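Local coordinates for leucine--tRNA ligase (Agrobacterium radiobacter, PDB 5AH5), which probably catalyses the ATP-dependent attachment of L-leucine to tRNA(Leu), as a class I aminoacyl-tRNA synthetase, at residues I535-I540 with D553-E558; F33-M38 with V522-I527; Y496-P501 with S512-I517; G209-V214 with V557-Q562. All blocks are in the same frame, centred on the assembly; numbering follows the deposited sequence.

Contact 1. Residues I535-I540 with D553-E558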
# COMPACT_ATOMS: atom_id res chain seq x y z
N ILE B 535 1.51 5.67 -5.80
CA ILE B 535 2.27 6.44 -6.80
C ILE B 535 2.89 7.66 -6.16
O ILE B 535 4.05 7.92 -6.32
CB ILE B 535 1.40 6.96 -7.94
CG1 ILE B 535 1.00 5.82 -8.85
CG2 ILE B 535 2.16 8.02 -8.77
CD1 ILE B 535 2.09 5.39 -9.81
N TYR B 536 2.05 8.49 -5.52
CA TYR B 536 2.55 9.79 -5.01
C TYR B 536 3.74 9.66 -4.00
O TYR B 536 4.69 10.40 -4.08
CB TYR B 536 1.41 10.52 -4.33
CG TYR B 536 0.24 10.93 -5.22
CD1 TYR B 536 0.43 11.54 -6.45
CD2 TYR B 536 -1.03 10.70 -4.81
CE1 TYR B 536 -0.66 11.90 -7.26
CE2 TYR B 536 -2.13 11.10 -5.56
CZ TYR B 536 -1.95 11.69 -6.78
OH TYR B 536 -3.07 12.02 -7.47
N SER B 537 3.60 8.75 -3.03
CA SER B 537 4.65 8.42 -2.04
C SER B 537 5.97 7.99 -2.69
O SER B 537 7.06 8.40 -2.24
CB SER B 537 4.13 7.30 -1.10
OG SER B 537 3.88 6.10 -1.82
N ARG B 538 5.90 7.17 -3.75
CA ARG B 538 7.14 6.83 -4.44
C ARG B 538 7.70 8.09 -5.10
O ARG B 538 8.91 8.33 -5.05
CB ARG B 538 6.95 5.71 -5.45
CG ARG B 538 6.52 4.38 -4.82
CD ARG B 538 6.27 3.34 -5.93
NE ARG B 538 7.54 3.18 -6.66
CZ ARG B 538 7.72 3.26 -7.98
NH1 ARG B 538 6.72 3.37 -8.84
NH2 ARG B 538 8.97 3.16 -8.45
N PHE B 539 6.84 8.90 -5.70
CA PHE B 539 7.30 10.11 -6.37
C PHE B 539 7.97 11.10 -5.38
O PHE B 539 9.07 11.61 -5.62
CB PHE B 539 6.13 10.78 -7.11
CG PHE B 539 6.39 12.21 -7.51
CD1 PHE B 539 7.51 12.55 -8.25
CD2 PHE B 539 5.50 13.22 -7.15
CE1 PHE B 539 7.75 13.86 -8.64
CE2 PHE B 539 5.75 14.54 -7.51
CZ PHE B 539 6.87 14.86 -8.26
N ILE B 540 7.35 11.30 -4.24
CA ILE B 540 7.83 12.34 -3.32
C ILE B 540 9.10 11.84 -2.64
O ILE B 540 9.96 12.66 -2.28
CB ILE B 540 6.70 12.82 -2.35
CG1 ILE B 540 5.72 13.70 -3.12
CG2 ILE B 540 7.19 13.55 -1.11
CD1 ILE B 540 6.31 14.93 -3.76
N ASP B 553 15.69 5.84 -2.08
CA ASP B 553 14.98 6.23 -3.29
C ASP B 553 13.62 5.60 -3.38
O ASP B 553 12.88 5.88 -4.32
CB ASP B 553 15.82 5.79 -4.51
CG ASP B 553 15.56 6.62 -5.74
OD1 ASP B 553 15.70 7.86 -5.65
OD2 ASP B 553 15.23 6.08 -6.80
N GLU B 554 13.28 4.72 -2.44
CA GLU B 554 12.00 4.01 -2.46
C GLU B 554 11.53 3.91 -1.07
O GLU B 554 12.32 3.57 -0.22
CB GLU B 554 12.11 2.57 -3.04
CG GLU B 554 12.22 2.58 -4.55
CD GLU B 554 10.90 2.85 -5.28
OE1 GLU B 554 9.78 2.69 -4.71
OE2 GLU B 554 10.99 3.18 -6.47
N PRO B 555 10.24 4.24 -0.81
CA PRO B 555 9.77 4.33 0.56
C PRO B 555 9.56 3.03 1.26
O PRO B 555 9.65 3.00 2.48
CB PRO B 555 8.40 5.02 0.41
CG PRO B 555 7.99 4.70 -0.99
CD PRO B 555 9.25 4.78 -1.74
N PHE B 556 9.13 1.99 0.52
CA PHE B 556 8.60 0.78 1.15
C PHE B 556 9.26 -0.48 0.49
O PHE B 556 9.19 -0.66 -0.72
CB PHE B 556 7.07 0.72 1.03
CG PHE B 556 6.34 2.03 1.35
CD1 PHE B 556 6.36 2.56 2.62
CD2 PHE B 556 5.54 2.66 0.37
CE1 PHE B 556 5.68 3.76 2.90
CE2 PHE B 556 4.83 3.82 0.67
CZ PHE B 556 4.96 4.40 1.93
N VAL B 557 9.95 -1.27 1.27
CA VAL B 557 10.67 -2.43 0.72
C VAL B 557 9.68 -3.52 0.30
O VAL B 557 9.61 -3.87 -0.86
CB VAL B 557 11.74 -2.97 1.70
CG1 VAL B 557 12.38 -4.29 1.16
CG2 VAL B 557 12.83 -1.96 1.87
N GLU B 558 8.93 -4.00 1.26
CA GLU B 558 7.90 -5.01 1.10
C GLU B 558 6.49 -4.37 1.32
O GLU B 558 6.30 -3.71 2.30
CB GLU B 558 8.18 -6.09 2.13
CG GLU B 558 7.56 -7.44 1.86
CD GLU B 558 8.38 -8.37 0.99
OE1 GLU B 558 9.60 -8.47 1.25
OE2 GLU B 558 7.78 -9.01 0.08

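Contact 2. Residues F33-M38 with V522-I527. With LSS (5'-O-(L-leucylsulfamoyl)adenosine), chain I.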
# COMPACT_ATOMS: atom_id res chain seq x y z
N PHE B 33 13.96 -2.08 12.60
CA PHE B 33 12.87 -2.60 11.80
C PHE B 33 11.70 -1.62 11.84
O PHE B 33 11.24 -1.30 12.88
CB PHE B 33 12.42 -3.94 12.35
CG PHE B 33 11.61 -4.74 11.35
CD1 PHE B 33 12.23 -5.39 10.31
CD2 PHE B 33 10.25 -4.84 11.47
CE1 PHE B 33 11.49 -6.12 9.38
CE2 PHE B 33 9.51 -5.59 10.55
CZ PHE B 33 10.10 -6.21 9.51
N TYR B 34 11.23 -1.21 10.70
CA TYR B 34 10.14 -0.26 10.55
C TYR B 34 8.96 -0.94 9.86
O TYR B 34 8.99 -1.17 8.68
CB TYR B 34 10.65 0.90 9.68
CG TYR B 34 9.75 2.16 9.59
CD1 TYR B 34 8.62 2.32 10.35
CD2 TYR B 34 10.12 3.22 8.75
CE1 TYR B 34 7.84 3.47 10.23
CE2 TYR B 34 9.36 4.38 8.65
CZ TYR B 34 8.25 4.50 9.42
OH TYR B 34 7.47 5.61 9.30
N VAL B 35 7.93 -1.22 10.61
CA VAL B 35 6.72 -1.79 10.07
C VAL B 35 5.61 -0.75 10.22
O VAL B 35 5.43 -0.25 11.28
CB VAL B 35 6.28 -3.08 10.80
CG1 VAL B 35 6.42 -3.01 12.30
CG2 VAL B 35 4.85 -3.46 10.44
N LEU B 36 4.88 -0.46 9.17
CA LEU B 36 3.69 0.38 9.32
C LEU B 36 2.60 -0.05 8.42
O LEU B 36 2.82 -0.88 7.54
CB LEU B 36 4.05 1.84 9.07
CG LEU B 36 4.20 2.48 7.71
CD1 LEU B 36 4.28 3.99 7.85
CD2 LEU B 36 5.41 1.99 7.03
N GLU B 37 1.44 0.54 8.64
CA GLU B 37 0.23 0.27 7.92
C GLU B 37 -0.30 1.61 7.42
O GLU B 37 0.06 2.69 7.94
CB GLU B 37 -0.83 -0.26 8.85
CG GLU B 37 -0.52 -1.51 9.64
CD GLU B 37 -0.14 -1.23 11.05
OE1 GLU B 37 -0.61 -0.21 11.60
OE2 GLU B 37 0.63 -2.06 11.64
N MET B 38 -1.18 1.54 6.43
CA MET B 38 -1.78 2.76 5.87
C MET B 38 -2.66 3.44 6.89
O MET B 38 -3.69 2.89 7.33
CB MET B 38 -2.50 2.49 4.56
CG MET B 38 -1.57 2.20 3.43
SD MET B 38 -2.56 1.92 1.96
CE MET B 38 -1.39 1.17 0.88
N VAL B 522 8.32 -3.10 6.04
CA VAL B 522 7.03 -3.69 5.73
C VAL B 522 5.99 -2.55 5.75
O VAL B 522 5.97 -1.78 6.69
CB VAL B 522 6.71 -4.78 6.75
CG1 VAL B 522 5.31 -5.25 6.63
CG2 VAL B 522 7.71 -5.99 6.59
N TYR B 523 5.20 -2.46 4.69
CA TYR B 523 4.05 -1.57 4.58
C TYR B 523 2.79 -2.36 4.22
O TYR B 523 2.78 -3.06 3.22
CB TYR B 523 4.29 -0.57 3.49
CG TYR B 523 3.37 0.65 3.52
CD1 TYR B 523 2.93 1.22 4.73
CD2 TYR B 523 3.06 1.32 2.37
CE1 TYR B 523 2.17 2.43 4.76
CE2 TYR B 523 2.27 2.49 2.39
CZ TYR B 523 1.84 3.04 3.61
OH TYR B 523 1.10 4.24 3.64
N ILE B 524 1.78 -2.26 5.04
CA ILE B 524 0.55 -3.03 4.91
C ILE B 524 -0.62 -2.11 4.60
O ILE B 524 -0.97 -1.30 5.45
CB ILE B 524 0.22 -3.72 6.24
CG1 ILE B 524 1.50 -4.41 6.84
CG2 ILE B 524 -0.87 -4.76 6.03
CD1 ILE B 524 1.36 -4.84 8.28
N GLY B 525 -1.23 -2.25 3.43
CA GLY B 525 -2.48 -1.57 3.14
C GLY B 525 -3.12 -1.95 1.83
O GLY B 525 -2.58 -2.73 1.06
N GLY B 526 -4.27 -1.37 1.56
CA GLY B 526 -5.14 -1.81 0.49
C GLY B 526 -4.63 -1.45 -0.89
O GLY B 526 -3.95 -0.45 -1.10
N ILE B 527 -4.98 -2.32 -1.84
CA ILE B 527 -4.61 -2.19 -3.22
C ILE B 527 -5.36 -1.06 -3.88
O ILE B 527 -4.92 -0.56 -4.92
CB ILE B 527 -4.90 -3.54 -3.99
CG1 ILE B 527 -4.20 -3.52 -5.35
CG2 ILE B 527 -6.40 -3.80 -4.18
CD1 ILE B 527 -3.89 -4.90 -5.89
C1 LSS I . -6.85 5.50 3.84
N1 LSS I . -11.10 -4.36 4.64
O1 LSS I . -7.08 4.77 2.90
S1 LSS I . -8.64 4.50 5.20
C2 LSS I . -9.77 -4.34 4.64
N2 LSS I . -7.53 5.47 4.97
O2 LSS I . -7.23 -0.53 2.79
N3 LSS I . -9.05 -3.21 4.77
O3 LSS I . -4.94 0.18 4.16
C4 LSS I . -9.71 -2.04 4.91
N4 LSS I . -5.80 7.56 4.78
O4 LSS I . -7.53 0.40 6.20
C5 LSS I . -11.09 -1.98 4.83
O5 LSS I . -8.03 3.03 5.16
C6 LSS I . -11.79 -3.16 4.66
N6 LSS I . -13.15 -3.12 4.64
C7 LSS I . -3.18 6.79 3.29
N7 LSS I . -11.46 -0.68 4.95
C8 LSS I . -10.33 0.07 5.05
C9 LSS I . -4.38 5.89 3.56
N9 LSS I . -9.27 -0.78 5.06
CA LSS I . -5.77 6.53 3.70
C10 LSS I . -3.30 7.36 1.86
C11 LSS I . -1.87 5.96 3.55
O1A LSS I . -9.76 4.43 4.25
C21 LSS I . -7.86 -0.43 5.10
C22 LSS I . -7.42 0.31 3.89
C23 LSS I . -6.13 0.99 4.36
C24 LSS I . -6.45 1.23 5.82
C25 LSS I . -7.01 2.63 6.08
O2A LSS I . -9.17 4.58 6.55

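Contact 3. Residues Y496-P501 with S512-I517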
# COMPACT_ATOMS: atom_id res chain seq x y z
N TYR B 496 4.25 11.26 4.99
CA TYR B 496 4.04 11.15 6.46
C TYR B 496 4.91 10.14 7.19
O TYR B 496 5.17 10.27 8.41
CB TYR B 496 2.58 10.81 6.76
CG TYR B 496 2.11 9.35 6.52
CD1 TYR B 496 1.92 8.86 5.25
CD2 TYR B 496 1.84 8.51 7.58
CE1 TYR B 496 1.47 7.55 5.03
CE2 TYR B 496 1.39 7.19 7.39
CZ TYR B 496 1.23 6.71 6.13
OH TYR B 496 0.79 5.42 5.92
N PHE B 497 5.22 9.06 6.46
CA PHE B 497 6.05 7.99 6.96
C PHE B 497 7.48 8.49 7.27
O PHE B 497 8.20 7.87 8.08
CB PHE B 497 6.06 6.77 5.97
CG PHE B 497 6.29 7.18 4.54
CD1 PHE B 497 7.55 7.31 4.04
CD2 PHE B 497 5.25 7.52 3.72
CE1 PHE B 497 7.75 7.73 2.76
CE2 PHE B 497 5.44 7.96 2.43
CZ PHE B 497 6.70 8.09 1.95
N LEU B 498 7.94 9.52 6.55
CA LEU B 498 9.18 10.22 6.90
C LEU B 498 9.10 11.20 8.08
O LEU B 498 10.16 11.72 8.50
CB LEU B 498 9.75 10.95 5.67
CG LEU B 498 9.85 10.15 4.42
CD1 LEU B 498 10.22 11.03 3.23
CD2 LEU B 498 10.80 8.98 4.64
N ARG B 499 7.89 11.44 8.61
CA ARG B 499 7.70 12.37 9.69
C ARG B 499 7.57 11.70 11.01
O ARG B 499 7.97 12.26 12.07
CB ARG B 499 6.45 13.24 9.41
CG ARG B 499 6.03 14.18 10.53
CD ARG B 499 6.99 15.35 10.61
NE ARG B 499 6.55 16.38 11.56
CZ ARG B 499 7.25 17.48 11.88
NH1 ARG B 499 8.43 17.71 11.32
NH2 ARG B 499 6.76 18.33 12.77
N TYR B 500 7.01 10.49 11.00
CA TYR B 500 6.83 9.73 12.25
C TYR B 500 8.12 9.65 13.10
O TYR B 500 8.06 9.60 14.35
CB TYR B 500 6.43 8.31 11.89
CG TYR B 500 4.99 7.99 11.58
CD1 TYR B 500 3.97 8.37 12.45
CD2 TYR B 500 4.67 7.10 10.52
CE1 TYR B 500 2.65 8.03 12.19
CE2 TYR B 500 3.36 6.74 10.28
CZ TYR B 500 2.35 7.18 11.13
OH TYR B 500 1.03 6.84 10.95
N PRO B 501 9.31 9.60 12.46
CA PRO B 501 10.48 9.46 13.36
C PRO B 501 10.75 10.65 14.28
O PRO B 501 11.28 10.41 15.36
CB PRO B 501 11.64 9.29 12.40
CG PRO B 501 11.03 8.56 11.27
CD PRO B 501 9.71 9.33 11.07
N SER B 512 19.00 12.21 9.78
CA SER B 512 19.87 11.24 10.39
C SER B 512 19.03 10.07 11.01
O SER B 512 19.41 8.91 10.82
CB SER B 512 20.91 11.94 11.33
OG SER B 512 20.48 12.03 12.67
N LEU B 513 17.88 10.36 11.64
CA LEU B 513 16.97 9.29 12.09
C LEU B 513 16.37 8.49 10.93
O LEU B 513 16.39 7.26 10.95
CB LEU B 513 15.81 9.85 12.94
CG LEU B 513 16.03 10.26 14.39
CD1 LEU B 513 14.72 10.41 15.14
CD2 LEU B 513 16.90 9.23 15.09
N CYS B 514 15.83 9.20 9.93
CA CYS B 514 15.17 8.61 8.77
C CYS B 514 16.04 7.69 7.98
O CYS B 514 15.57 6.69 7.46
CB CYS B 514 14.74 9.69 7.79
SG CYS B 514 13.06 10.15 8.05
N ASN B 515 17.28 8.10 7.78
CA ASN B 515 18.20 7.25 7.01
C ASN B 515 18.60 5.95 7.74
O ASN B 515 19.07 5.02 7.11
CB ASN B 515 19.43 8.04 6.59
CG ASN B 515 19.13 9.08 5.50
OD1 ASN B 515 18.23 8.91 4.64
ND2 ASN B 515 19.90 10.13 5.50
N LYS B 516 18.40 5.90 9.04
CA LYS B 516 18.58 4.68 9.82
C LYS B 516 17.31 3.85 9.87
O LYS B 516 17.37 2.66 9.62
CB LYS B 516 19.04 5.03 11.21
CG LYS B 516 20.50 5.40 11.18
CD LYS B 516 20.99 5.81 12.55
CE LYS B 516 22.51 6.04 12.52
NZ LYS B 516 22.98 6.96 13.61
N ILE B 517 16.14 4.46 10.12
CA ILE B 517 14.90 3.67 10.31
C ILE B 517 14.17 3.28 8.98
O ILE B 517 13.60 2.23 8.87
CB ILE B 517 14.02 4.29 11.37
CG1 ILE B 517 12.91 3.31 11.88
CG2 ILE B 517 13.40 5.58 10.87
CD1 ILE B 517 13.41 1.99 12.47

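Contact 4. Residues G209-V214 with V557-Q562. With LSS (5'-O-(L-leucylsulfamoyl)adenosine), chain I.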
# COMPACT_ATOMS: atom_id res chain seq x y z
N GLY B 209 9.84 -6.83 -3.54
CA GLY B 209 8.95 -7.02 -2.40
C GLY B 209 7.56 -6.44 -2.68
O GLY B 209 6.73 -6.45 -1.80
N TRP B 210 7.26 -5.95 -3.87
CA TRP B 210 5.85 -5.57 -4.11
C TRP B 210 5.14 -6.61 -4.97
O TRP B 210 5.77 -7.19 -5.83
CB TRP B 210 5.80 -4.21 -4.83
CG TRP B 210 6.18 -3.04 -4.01
CD1 TRP B 210 7.18 -2.94 -3.10
CD2 TRP B 210 5.60 -1.75 -4.13
NE1 TRP B 210 7.20 -1.67 -2.57
CE2 TRP B 210 6.25 -0.92 -3.21
CE3 TRP B 210 4.58 -1.22 -4.92
CZ2 TRP B 210 5.87 0.43 -3.03
CZ3 TRP B 210 4.22 0.12 -4.74
CH2 TRP B 210 4.86 0.91 -3.80
N PRO B 211 3.83 -6.82 -4.77
CA PRO B 211 3.08 -7.68 -5.68
C PRO B 211 3.21 -7.23 -7.12
O PRO B 211 3.23 -6.00 -7.41
CB PRO B 211 1.63 -7.49 -5.21
CG PRO B 211 1.76 -7.20 -3.78
CD PRO B 211 3.00 -6.39 -3.63
N THR B 212 3.25 -8.21 -8.02
CA THR B 212 3.44 -7.93 -9.42
C THR B 212 2.16 -7.26 -9.95
O THR B 212 2.21 -6.49 -10.88
CB THR B 212 3.72 -9.22 -10.25
OG1 THR B 212 2.57 -10.04 -10.21
CG2 THR B 212 4.90 -10.02 -9.71
N SER B 213 1.03 -7.56 -9.34
CA SER B 213 -0.20 -6.90 -9.68
C SER B 213 -0.17 -5.36 -9.46
O SER B 213 -0.56 -4.61 -10.35
CB SER B 213 -1.32 -7.49 -8.83
OG SER B 213 -0.99 -7.43 -7.43
N VAL B 214 0.28 -4.91 -8.29
CA VAL B 214 0.41 -3.47 -7.96
C VAL B 214 1.42 -2.83 -8.92
O VAL B 214 1.16 -1.77 -9.54
CB VAL B 214 0.80 -3.28 -6.50
CG1 VAL B 214 1.15 -1.84 -6.20
CG2 VAL B 214 -0.33 -3.71 -5.60
N VAL B 557 9.95 -1.27 1.27
CA VAL B 557 10.67 -2.43 0.72
C VAL B 557 9.68 -3.52 0.30
O VAL B 557 9.61 -3.87 -0.86
CB VAL B 557 11.74 -2.97 1.70
CG1 VAL B 557 12.38 -4.29 1.16
CG2 VAL B 557 12.83 -1.96 1.87
N GLU B 558 8.93 -4.00 1.26
CA GLU B 558 7.90 -5.01 1.10
C GLU B 558 6.49 -4.37 1.32
O GLU B 558 6.30 -3.71 2.30
CB GLU B 558 8.18 -6.09 2.13
CG GLU B 558 7.56 -7.44 1.86
CD GLU B 558 8.38 -8.37 0.99
OE1 GLU B 558 9.60 -8.47 1.25
OE2 GLU B 558 7.78 -9.01 0.08
N LEU B 559 5.59 -4.50 0.34
CA LEU B 559 4.19 -4.11 0.40
C LEU B 559 3.29 -5.34 0.46
O LEU B 559 3.33 -6.16 -0.40
CB LEU B 559 3.81 -3.29 -0.83
CG LEU B 559 2.36 -2.99 -1.09
CD1 LEU B 559 1.91 -1.92 -0.08
CD2 LEU B 559 2.13 -2.41 -2.47
N TYR B 560 2.45 -5.39 1.46
CA TYR B 560 1.44 -6.38 1.59
C TYR B 560 0.04 -5.72 1.54
O TYR B 560 -0.26 -4.78 2.31
CB TYR B 560 1.63 -7.02 2.93
CG TYR B 560 2.89 -7.90 3.00
CD1 TYR B 560 2.94 -9.17 2.38
CD2 TYR B 560 4.02 -7.45 3.63
CE1 TYR B 560 4.08 -9.96 2.45
CE2 TYR B 560 5.18 -8.22 3.70
CZ TYR B 560 5.20 -9.48 3.14
OH TYR B 560 6.35 -10.22 3.25
N ASN B 561 -0.82 -6.24 0.69
CA ASN B 561 -2.17 -5.77 0.51
C ASN B 561 -3.20 -6.66 1.21
O ASN B 561 -3.60 -7.69 0.63
CB ASN B 561 -2.53 -5.74 -0.99
CG ASN B 561 -1.69 -4.78 -1.79
OD1 ASN B 561 -1.25 -5.14 -2.84
ND2 ASN B 561 -1.53 -3.53 -1.34
N GLN B 562 -3.59 -6.35 2.45
CA GLN B 562 -4.63 -7.12 3.11
C GLN B 562 -5.91 -7.18 2.26
O GLN B 562 -6.29 -6.21 1.58
CB GLN B 562 -4.95 -6.68 4.54
CG GLN B 562 -5.93 -5.46 4.69
CD GLN B 562 -5.43 -4.22 4.04
OE1 GLN B 562 -4.25 -4.12 3.73
NE2 GLN B 562 -6.33 -3.25 3.81
C1 LSS I . -6.85 5.50 3.84
N1 LSS I . -11.10 -4.36 4.64
O1 LSS I . -7.08 4.77 2.90
S1 LSS I . -8.64 4.50 5.20
C2 LSS I . -9.77 -4.34 4.64
N2 LSS I . -7.53 5.47 4.97
O2 LSS I . -7.23 -0.53 2.79
N3 LSS I . -9.05 -3.21 4.77
O3 LSS I . -4.94 0.18 4.16
C4 LSS I . -9.71 -2.04 4.91
N4 LSS I . -5.80 7.56 4.78
O4 LSS I . -7.53 0.40 6.20
C5 LSS I . -11.09 -1.98 4.83
O5 LSS I . -8.03 3.03 5.16
C6 LSS I . -11.79 -3.16 4.66
N6 LSS I . -13.15 -3.12 4.64
C7 LSS I . -3.18 6.79 3.29
N7 LSS I . -11.46 -0.68 4.95
C8 LSS I . -10.33 0.07 5.05
C9 LSS I . -4.38 5.89 3.56
N9 LSS I . -9.27 -0.78 5.06
CA LSS I . -5.77 6.53 3.70
C10 LSS I . -3.30 7.36 1.86
C11 LSS I . -1.87 5.96 3.55
O1A LSS I . -9.76 4.43 4.25
C21 LSS I . -7.86 -0.43 5.10
C22 LSS I . -7.42 0.31 3.89
C23 LSS I . -6.13 0.99 4.36
C24 LSS I . -6.45 1.23 5.82
C25 LSS I . -7.01 2.63 6.08
O2A LSS I . -9.17 4.58 6.55
O HOH W 1 11.34 -4.44 -2.81

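Contact 1. Residues I535-I540 with D553-E558
R538 and E554 join in a two-pronged, side-on salt bridge. NE of R538 donates to OE1 of E554 at 3.0 Å, and NH2 of R538 donates to OE2 of E554 at 2.8 Å. Both bonds are close to straight, and each carboxylate oxygen uses its syn lone pair. The guanidinium and carboxylate planes lie only 14° apart, so the paired groups make one nearly flat unit. Each chain bends to get there: R538 runs extended through CG and then turns about its CG-CD bond (chi3 60°), while E554 folds about CB-CG (chi2 -76°). NH1 of R538 is bonded to Q218 and L200, and OE2 of E554 also pairs with K542, so both charged ends have further polar partners. The contact belongs to the beta-alpha-beta unit of strand 520-524, helix 533-546 and strand 556-560 in the Rossmann-type catalytic core; 553-555 is the last of the connection before the chain enters the strand. Beside the salt bridge, P555 lays its ring on the helix, with CD 4.0 Å from R538 CA and CG 4.1 Å from R538 CG. P555 CB in turn sits over the centre of the F556 ring, 3.5 Å above its plane. That ring points its CE2 edge at S537, 3.5 Å from OG. S537 OG, lying between its own backbone N and carbonyl carbon, is hydrogen-bonded to H533 O one helical turn back.

Contact 2. Residues F33-M38 with V522-I527
M38 lies across the ring of Y523 at about a right angle, its CG 3.4 Å from Y523 OH. Its sulfur continues the contact obliquely as a Met-aromatic pair, SD standing 5.4 Å from the Y523 ring centroid. G525 has no side chain, and SD of M38 comes within 3.7 Å of its CA. These residues and G526 border the bound leucyl-sulfamoyl adenosine: G526 N donates to the ribose hydroxyl O3 of the ligand at 3.1 Å, and Y523 OH lies 3.4 Å from C11, a methyl of its leucyl side chain. Y523 OH is also hydrogen-bonded to Y496 and H533, which fix the end of the ring. Behind this shell, strands 33-37 and 522-524 run parallel, 9° apart, as the two central strands of the four-stranded parallel sheet of the Rossmann-type core. Parts of the chain nearly 500 residues apart thus meet with the ligand at their C-terminal ends. The ladder zigzags: L36 N binds V522 O, L36 O receives I524 N, and I524 O receives M38 N, each at 3.0 Å; the bond from V522 N to Y34 O is weak. On one face of the sheet CD2 of L36 packs against CD1 of Y523 at 3.5 Å. On the other, V35 meets V522 and I524, and E37 runs alongside I524, pointing the same way. A bend in the E37 chain (chi2 101°) carries its carboxylate to H73 and Y117.

Contact 3. Residues Y496-P501 with S512-I517
L498 and P501 rest on L513, C514 and I517 of helix 511-517, the helix that leads into strand 520-524 of the Rossmann-type catalytic core. At the start of the segment 496-501, Y496 O accepts from both R499 N and Y500 N. The Y496 side chain touches the bound leucyl-sulfamoyl adenosine, and its ring stacks with that of F39. F497 faces the sheet, giving its backbone O to Y34 OH and meeting F556 edge-to-face. L498 makes the first contact with the helix. Its backbone O lies 3.3 Å from C514 SG, and its CB stands 4.2 Å from the same sulfur, so the buried thiol is set against both backbone and side chain. The R499 side chain sets off away from the helix; its NH1 is bonded to S505 O and P508 O in the intervening loop. P501 closes the segment and bears the largest share of the contact. CG of its ring meets I517 CG2 at 3.8 Å and C514 SG at 4.1 Å. I517 can present that methyl because its CG1 branch swings anti to the backbone N (chi1 -164°), leading away from P501. Next to CG in the ring, P501 CB is 4.2 Å from L513 CB, and L513 CD1 stops 3.4 Å from P501 O.

Contact 4. Residues G209-V214 with V557-Q562
G209 and L559 are tied by one backbone hydrogen bond, L559 N to G209 O at 3.1 Å, with the donor 41° above the carbonyl plane. A water adds a second link, giving a hydrogen to V557 O at 2.7 Å and accepting from G209 N at 2.9 Å. The aromatic contact is a CH-pi interaction: L559 CB stands over the five-membered ring of W210, 3.9 Å from its centroid and 4° off the normal. L559 CD2 extends over the six-membered ring, 3.7 Å from W210 CE3, while V557 O lies at the indole edge and F556 O takes the NE1 hydrogen. In this way P211, at the N-cap of helix 212-222, and the residues flanking it come against 556-560, an outer strand of the Rossmann-type parallel sheet. Apolar packing continues from the helix: V214 CG1 and L559 CD2 meet tip to tip at 3.9 Å. V214 CG2 and P211 CG border OD1 of N561, whose ND2 is held by G525 O. Ligand binding is left to Q562, just past the strand: NE2 donates to adenine N3 of the leucyl-sulfamoyl adenosine at 2.9 Å, and weakly to ribose O2.

Three of the contacts are buried; contact 4 is only partly so, with V557 exposed and a water joining its backbones. Contact 2 pairs the two central strands of the sheet by a ladder of backbone bonds, and contacts 1 and 4 both use strand 556-560, sharing V557 and E558. That strand is bonded to contact 2 through E558 O and Y523 N. Contact 1 relies on a two-bond salt bridge and contact 4 on an indole face, yet W210 also packs on R538. Contact 3, farther from the chain centre, has no hydrogen bond across it and is largely apolar; F497 links it to contact 1. Contacts 2 and 4 hydrogen-bond the ligand.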